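Local coordinates for phosphoglycerol transferase GacH (PDB 6DGM), which probably transfers glycerol phosphate onto the rhamnose polysaccharide of the streptococcal cell wall, through the metal-dependent catalytic domain present here, at residues K133-M138 with L155-F160; V41-S46 with T264-G269. All blocks are in the same frame, centred on the assembly; numbering follows the deposited sequence.

Contact 1 of 2, residues K133-M138 with L155-F160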
loop_
_atom_site.group_PDB
_atom_site.type_symbol
_atom_site.label_atom_id
_atom_site.label_comp_id
_atom_site.label_asym_id
_atom_site.label_seq_id
_atom_site.Cartn_x
_atom_site.Cartn_y
_atom_site.Cartn_z
ATOM N N LYS A 133 -20.077 -5.935 -5.790
ATOM C CA LYS A 133 -20.212 -7.199 -5.071
ATOM C C LYS A 133 -18.878 -7.908 -4.839
ATOM O O LYS A 133 -18.803 -8.811 -3.983
ATOM C CB LYS A 133 -21.165 -8.150 -5.824
ATOM C CG LYS A 133 -20.601 -8.753 -7.086
ATOM C CD LYS A 133 -21.572 -9.755 -7.705
ATOM C CE LYS A 133 -20.988 -10.336 -8.962
ATOM N NZ LYS A 133 -21.967 -11.236 -9.631
ATOM N N ASN A 134 -17.827 -7.538 -5.572
ATOM C CA ASN A 134 -16.533 -8.207 -5.496
ATOM C C ASN A 134 -15.457 -7.344 -4.858
ATOM O O ASN A 134 -14.263 -7.632 -5.005
ATOM C CB ASN A 134 -16.106 -8.659 -6.896
ATOM C CG ASN A 134 -16.962 -9.789 -7.413
ATOM O OD1 ASN A 134 -17.419 -10.644 -6.648
ATOM N ND2 ASN A 134 -17.203 -9.790 -8.715
ATOM N N ARG A 135 -15.859 -6.273 -4.171
ATOM C CA ARG A 135 -14.934 -5.407 -3.453
ATOM C C ARG A 135 -15.054 -5.721 -1.968
ATOM O O ARG A 135 -16.129 -5.571 -1.389
ATOM C CB ARG A 135 -15.284 -3.934 -3.657
ATOM C CG ARG A 135 -15.216 -3.451 -5.089
ATOM C CD ARG A 135 -15.784 -2.026 -5.201
ATOM N NE ARG A 135 -16.023 -1.716 -6.608
ATOM C CZ ARG A 135 -16.848 -0.778 -7.041
ATOM N NH1 ARG A 135 -17.512 -0.034 -6.161
ATOM N NH2 ARG A 135 -17.019 -0.594 -8.350
ATOM N N ILE A 136 -13.951 -6.135 -1.349
ATOM C CA ILE A 136 -13.966 -6.621 0.026
ATOM C C ILE A 136 -12.870 -5.931 0.817
ATOM O O ILE A 136 -11.710 -5.945 0.398
ATOM C CB ILE A 136 -13.763 -8.154 0.074
ATOM C CG1 ILE A 136 -14.876 -8.864 -0.703
ATOM C CG2 ILE A 136 -13.640 -8.629 1.539
ATOM C CD1 ILE A 136 -14.644 -10.372 -0.903
ATOM N N ALA A 137 -13.230 -5.336 1.964
ATOM C CA ALA A 137 -12.268 -4.794 2.909
ATOM C C ALA A 137 -12.228 -5.648 4.170
ATOM O O ALA A 137 -13.218 -6.273 4.535
ATOM C CB ALA A 137 -12.626 -3.336 3.295
ATOM N N MET A 138 -11.071 -5.670 4.829
ATOM C CA MET A 138 -10.872 -6.487 6.021
ATOM C C MET A 138 -9.911 -5.803 6.974
ATOM O O MET A 138 -8.813 -5.423 6.563
ATOM C CB MET A 138 -10.266 -7.842 5.632
ATOM C CG MET A 138 -11.098 -8.593 4.639
ATOM S SD MET A 138 -10.318 -10.138 4.066
ATOM C CE MET A 138 -9.954 -10.895 5.558
ATOM N N LEU A 155 -16.918 3.963 -1.379
ATOM C CA LEU A 155 -16.276 3.265 -2.485
ATOM C C LEU A 155 -17.079 2.055 -2.935
ATOM O O LEU A 155 -16.615 1.310 -3.795
ATOM C CB LEU A 155 -14.857 2.839 -2.110
ATOM C CG LEU A 155 -13.846 3.977 -1.935
ATOM C CD1 LEU A 155 -12.480 3.451 -1.543
ATOM C CD2 LEU A 155 -13.764 4.831 -3.201
ATOM N N GLY A 156 -18.274 1.851 -2.384
ATOM C CA GLY A 156 -19.163 0.823 -2.888
ATOM C C GLY A 156 -18.756 -0.592 -2.559
ATOM O O GLY A 156 -19.089 -1.521 -3.322
ATOM N N PHE A 157 -18.054 -0.805 -1.457
ATOM C CA PHE A 157 -17.601 -2.139 -1.104
ATOM C C PHE A 157 -18.770 -2.960 -0.577
ATOM O O PHE A 157 -19.627 -2.456 0.158
ATOM C CB PHE A 157 -16.494 -2.069 -0.050
ATOM C CG PHE A 157 -15.110 -1.904 -0.632
ATOM C CD1 PHE A 157 -14.824 -0.879 -1.518
ATOM C CD2 PHE A 157 -14.099 -2.783 -0.292
ATOM C CE1 PHE A 157 -13.538 -0.726 -2.056
ATOM C CE2 PHE A 157 -12.827 -2.644 -0.831
ATOM C CZ PHE A 157 -12.549 -1.623 -1.729
ATOM N N SER A 158 -18.792 -4.233 -0.939
ATOM C CA SER A 158 -19.886 -5.091 -0.510
ATOM C C SER A 158 -19.682 -5.609 0.903
ATOM O O SER A 158 -20.660 -5.837 1.627
ATOM C CB SER A 158 -20.000 -6.268 -1.474
ATOM O OG SER A 158 -20.909 -7.241 -0.986
ATOM N N LYS A 159 -18.435 -5.809 1.301
ATOM C CA LYS A 159 -18.129 -6.382 2.596
ATOM C C LYS A 159 -16.987 -5.606 3.230
ATOM O O LYS A 159 -16.068 -5.141 2.549
ATOM C CB LYS A 159 -17.687 -7.846 2.492
ATOM C CG LYS A 159 -18.815 -8.794 2.144
ATOM C CD LYS A 159 -18.375 -10.247 2.295
ATOM C CE LYS A 159 -19.521 -11.208 1.978
ATOM N NZ LYS A 159 -19.073 -12.609 2.156
ATOM N N PHE A 160 -17.050 -5.481 4.546
ATOM C CA PHE A 160 -15.952 -4.920 5.343
ATOM C C PHE A 160 -15.904 -5.766 6.614
ATOM O O PHE A 160 -16.637 -5.509 7.576
ATOM C CB PHE A 160 -16.173 -3.436 5.626
ATOM C CG PHE A 160 -15.049 -2.762 6.366
ATOM C CD1 PHE A 160 -13.899 -3.431 6.742
ATOM C CD2 PHE A 160 -15.157 -1.421 6.681
ATOM C CE1 PHE A 160 -12.881 -2.781 7.441
ATOM C CE2 PHE A 160 -14.151 -0.766 7.399
ATOM C CZ PHE A 160 -13.006 -1.448 7.761
#
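One face of the Phe157 ring is taken by CB of Arg135, a CH-pi contact with CB 3.6 Å from the ring centroid and only 9° off the normal. At the rim, in the ring plane, stand Ile136 C and Ala137 N of the neighbouring strand. Tyr152 meets both Phe157 and Phe160 edge-to-face. The methyl group of Ala137 lies between the two phenylalanines, CB being 3.9 Å from Phe157 CD2 and 3.7 Å from Phe160 CD1; with CG of Phe160 anti to its backbone N (chi1 -176°), that ring is set beside Ala137. The extended Arg135 chain carries its guanidinium over to the turn, where Gly156 CA lies at its edge in plane and NH1 gives a weak bond to Leu155 O (2.9 Å); NH2 is held by Tyr130 O. Two backbone bonds join the segments: Ser158 N, just before the edge strand, to Arg135 O at 3.0 Å, and a straight one from Ala137 N to Lys159 O at 2.9 Å. Positive-phi Gly156 is the C-prime residue of a Schellman motif ending helix 148-154, after which the chain turns into the edge strand. Strand 135-139, helix 148-154 and parallel strand 159-162 thus form a beta-alpha-beta unit.

Contact 2 of 2, residues V41-S46 with T264-G269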
loop_
_atom_site.group_PDB
_atom_site.type_symbol
_atom_site.label_atom_id
_atom_site.label_comp_id
_atom_site.label_asym_id
_atom_site.label_seq_id
_atom_site.Cartn_x
_atom_site.Cartn_y
_atom_site.Cartn_z
ATOM N N VAL A 41 -7.034 -9.043 -7.139
ATOM C CA VAL A 41 -5.964 -8.222 -6.591
ATOM C C VAL A 41 -6.203 -8.054 -5.100
ATOM O O VAL A 41 -7.331 -7.760 -4.676
ATOM C CB VAL A 41 -5.888 -6.857 -7.301
ATOM C CG1 VAL A 41 -4.962 -5.951 -6.549
ATOM C CG2 VAL A 41 -5.424 -7.061 -8.761
ATOM N N ILE A 42 -5.149 -8.267 -4.316
ATOM C CA ILE A 42 -5.180 -8.153 -2.862
ATOM C C ILE A 42 -4.151 -7.107 -2.451
ATOM O O ILE A 42 -2.955 -7.289 -2.700
ATOM C CB ILE A 42 -4.867 -9.496 -2.187
ATOM C CG1 ILE A 42 -5.897 -10.561 -2.582
ATOM C CG2 ILE A 42 -4.830 -9.308 -0.672
ATOM C CD1 ILE A 42 -5.429 -11.994 -2.337
ATOM N N TYR A 43 -4.605 -6.015 -1.849
ATOM C CA TYR A 43 -3.713 -5.025 -1.254
ATOM C C TYR A 43 -3.604 -5.376 0.221
ATOM O O TYR A 43 -4.605 -5.345 0.938
ATOM C CB TYR A 43 -4.234 -3.599 -1.431
ATOM C CG TYR A 43 -3.938 -2.950 -2.765
ATOM C CD1 TYR A 43 -3.584 -3.706 -3.874
ATOM C CD2 TYR A 43 -4.033 -1.576 -2.920
ATOM C CE1 TYR A 43 -3.325 -3.102 -5.099
ATOM C CE2 TYR A 43 -3.774 -0.966 -4.134
ATOM C CZ TYR A 43 -3.423 -1.724 -5.215
ATOM O OH TYR A 43 -3.155 -1.116 -6.429
ATOM N N LEU A 44 -2.410 -5.752 0.655
ATOM C CA LEU A 44 -2.189 -6.335 1.981
ATOM C C LEU A 44 -1.260 -5.391 2.732
ATOM O O LEU A 44 -0.040 -5.425 2.547
ATOM C CB LEU A 44 -1.573 -7.713 1.828
ATOM C CG LEU A 44 -1.687 -8.708 2.987
ATOM C CD1 LEU A 44 -1.153 -8.100 4.268
ATOM C CD2 LEU A 44 -3.106 -9.165 3.183
ATOM N N LEU A 45 -1.846 -4.514 3.541
ATOM C CA LEU A 45 -1.101 -3.631 4.432
ATOM C C LEU A 45 -0.754 -4.455 5.662
ATOM O O LEU A 45 -1.640 -4.835 6.429
ATOM C CB LEU A 45 -1.950 -2.414 4.770
ATOM C CG LEU A 45 -1.283 -1.285 5.572
ATOM C CD1 LEU A 45 -2.150 -0.025 5.599
ATOM C CD2 LEU A 45 -0.933 -1.730 7.011
ATOM N N SER A 46 0.528 -4.747 5.829
ATOM C CA SER A 46 1.035 -5.576 6.920
ATOM C C SER A 46 1.525 -4.618 8.007
ATOM O O SER A 46 2.610 -4.034 7.904
ATOM C CB SER A 46 2.145 -6.483 6.403
ATOM O OG SER A 46 2.601 -7.366 7.420
ATOM N N THR A 264 -2.955 -11.372 -7.798
ATOM C CA THR A 264 -1.743 -10.612 -7.488
ATOM C C THR A 264 -1.908 -9.947 -6.131
ATOM O O THR A 264 -2.973 -9.412 -5.824
ATOM C CB THR A 264 -1.414 -9.589 -8.585
ATOM O OG1 THR A 264 -1.145 -10.279 -9.814
ATOM C CG2 THR A 264 -0.173 -8.778 -8.237
ATOM N N VAL A 265 -0.862 -10.035 -5.318
ATOM C CA VAL A 265 -0.815 -9.458 -3.979
ATOM C C VAL A 265 0.185 -8.307 -3.990
ATOM O O VAL A 265 1.335 -8.475 -4.418
ATOM C CB VAL A 265 -0.380 -10.501 -2.936
ATOM C CG1 VAL A 265 -0.290 -9.871 -1.556
ATOM C CG2 VAL A 265 -1.324 -11.715 -2.921
ATOM N N VAL A 266 -0.253 -7.147 -3.510
ATOM C CA VAL A 266 0.624 -6.024 -3.200
ATOM C C VAL A 266 0.769 -6.022 -1.681
ATOM O O VAL A 266 -0.189 -5.737 -0.966
ATOM C CB VAL A 266 0.046 -4.695 -3.697
ATOM C CG1 VAL A 266 0.985 -3.551 -3.347
ATOM C CG2 VAL A 266 -0.224 -4.737 -5.205
ATOM N N PHE A 267 1.950 -6.383 -1.190
ATOM C CA PHE A 267 2.211 -6.592 0.228
ATOM C C PHE A 267 3.210 -5.542 0.676
ATOM O O PHE A 267 4.251 -5.373 0.044
ATOM C CB PHE A 267 2.832 -7.985 0.400
ATOM C CG PHE A 267 3.115 -8.364 1.819
ATOM C CD1 PHE A 267 4.293 -7.959 2.425
ATOM C CD2 PHE A 267 2.221 -9.144 2.536
ATOM C CE1 PHE A 267 4.573 -8.306 3.733
ATOM C CE2 PHE A 267 2.503 -9.502 3.861
ATOM C CZ PHE A 267 3.685 -9.075 4.448
ATOM N N TYR A 268 2.923 -4.860 1.788
ATOM C CA TYR A 268 3.821 -3.802 2.222
ATOM C C TYR A 268 3.627 -3.521 3.703
ATOM O O TYR A 268 2.521 -3.650 4.233
ATOM C CB TYR A 268 3.611 -2.501 1.413
ATOM C CG TYR A 268 2.288 -1.811 1.687
ATOM C CD1 TYR A 268 1.105 -2.277 1.126
ATOM C CD2 TYR A 268 2.229 -0.680 2.505
ATOM C CE1 TYR A 268 -0.100 -1.643 1.367
ATOM C CE2 TYR A 268 1.022 -0.039 2.755
ATOM C CZ TYR A 268 -0.130 -0.519 2.182
ATOM O OH TYR A 268 -1.313 0.135 2.431
ATOM N N GLY A 269 4.713 -3.117 4.357
ATOM C CA GLY A 269 4.580 -2.540 5.679
ATOM C C GLY A 269 4.257 -1.061 5.568
ATOM O O GLY A 269 4.804 -0.331 4.732
#
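Leu44 and Phe267 pack side by side at the apolar centre, Leu44 CD1 lying 3.9 Å from Phe267 CD2, and beyond them the far end of the ring reaches Ser46, with Phe267 CZ 3.6 Å from Ser46 CB. Ile42 and Val265 extend this face toward the start of the strands. On the other face CG2 of Val266 lies against the Tyr43 ring, 3.5 Å from CE1, and Tyr268 lies across Leu45. CG of Tyr268 sits between its backbone N and carbonyl carbon (chi1 69°), which swings the ring over the neighbouring strand: Leu45 CA stands over one ring face, toward the rim, and Leu45 CD1 is 3.3 Å from Tyr268 OH. Between the two faces runs a parallel ladder of five backbone hydrogen bonds, among them Leu44 N to Val266 O at 2.7 Å and Ser46 N to Tyr268 O at 2.8 Å. Two hydroxyls are bonded beyond the pair, Tyr43 OH with Thr315 and Thr264 OG1 with Ser297. Leu45 also touches Thr89 and Asp270, both manganese ligands, placing the C-terminal end of the strands beside the manganese site, probably the catalytic centre. Helix 182-192 covers Ile42, Leu44 and Phe267, while helices 89-98 and 314-321 cover the opposite face; strands 200-204 and 290-297 continue the sheet on either side.

Overall arrangement
From the N terminus, after helix 11-29, the chain lays down its first strand, 40-46, which later receives 263-269 in contact 2, closing a loop of 217 residues. Within that long loop lies contact 1, a short local closure of 16 residues between 133-138 and 155-160, so the two nest and do not cross. Both belong to the same mixed sheet: contact 1 joins its outermost strand 159-162 to 135-139, and contact 2 joins two inner strands, with 200-204 between the two pairs. Their centres are 16 Å apart and they do not touch. Glycerol phosphate and manganese bind near the C-terminal ends of these strands, in the alkaline phosphatase-like sulfatase fold.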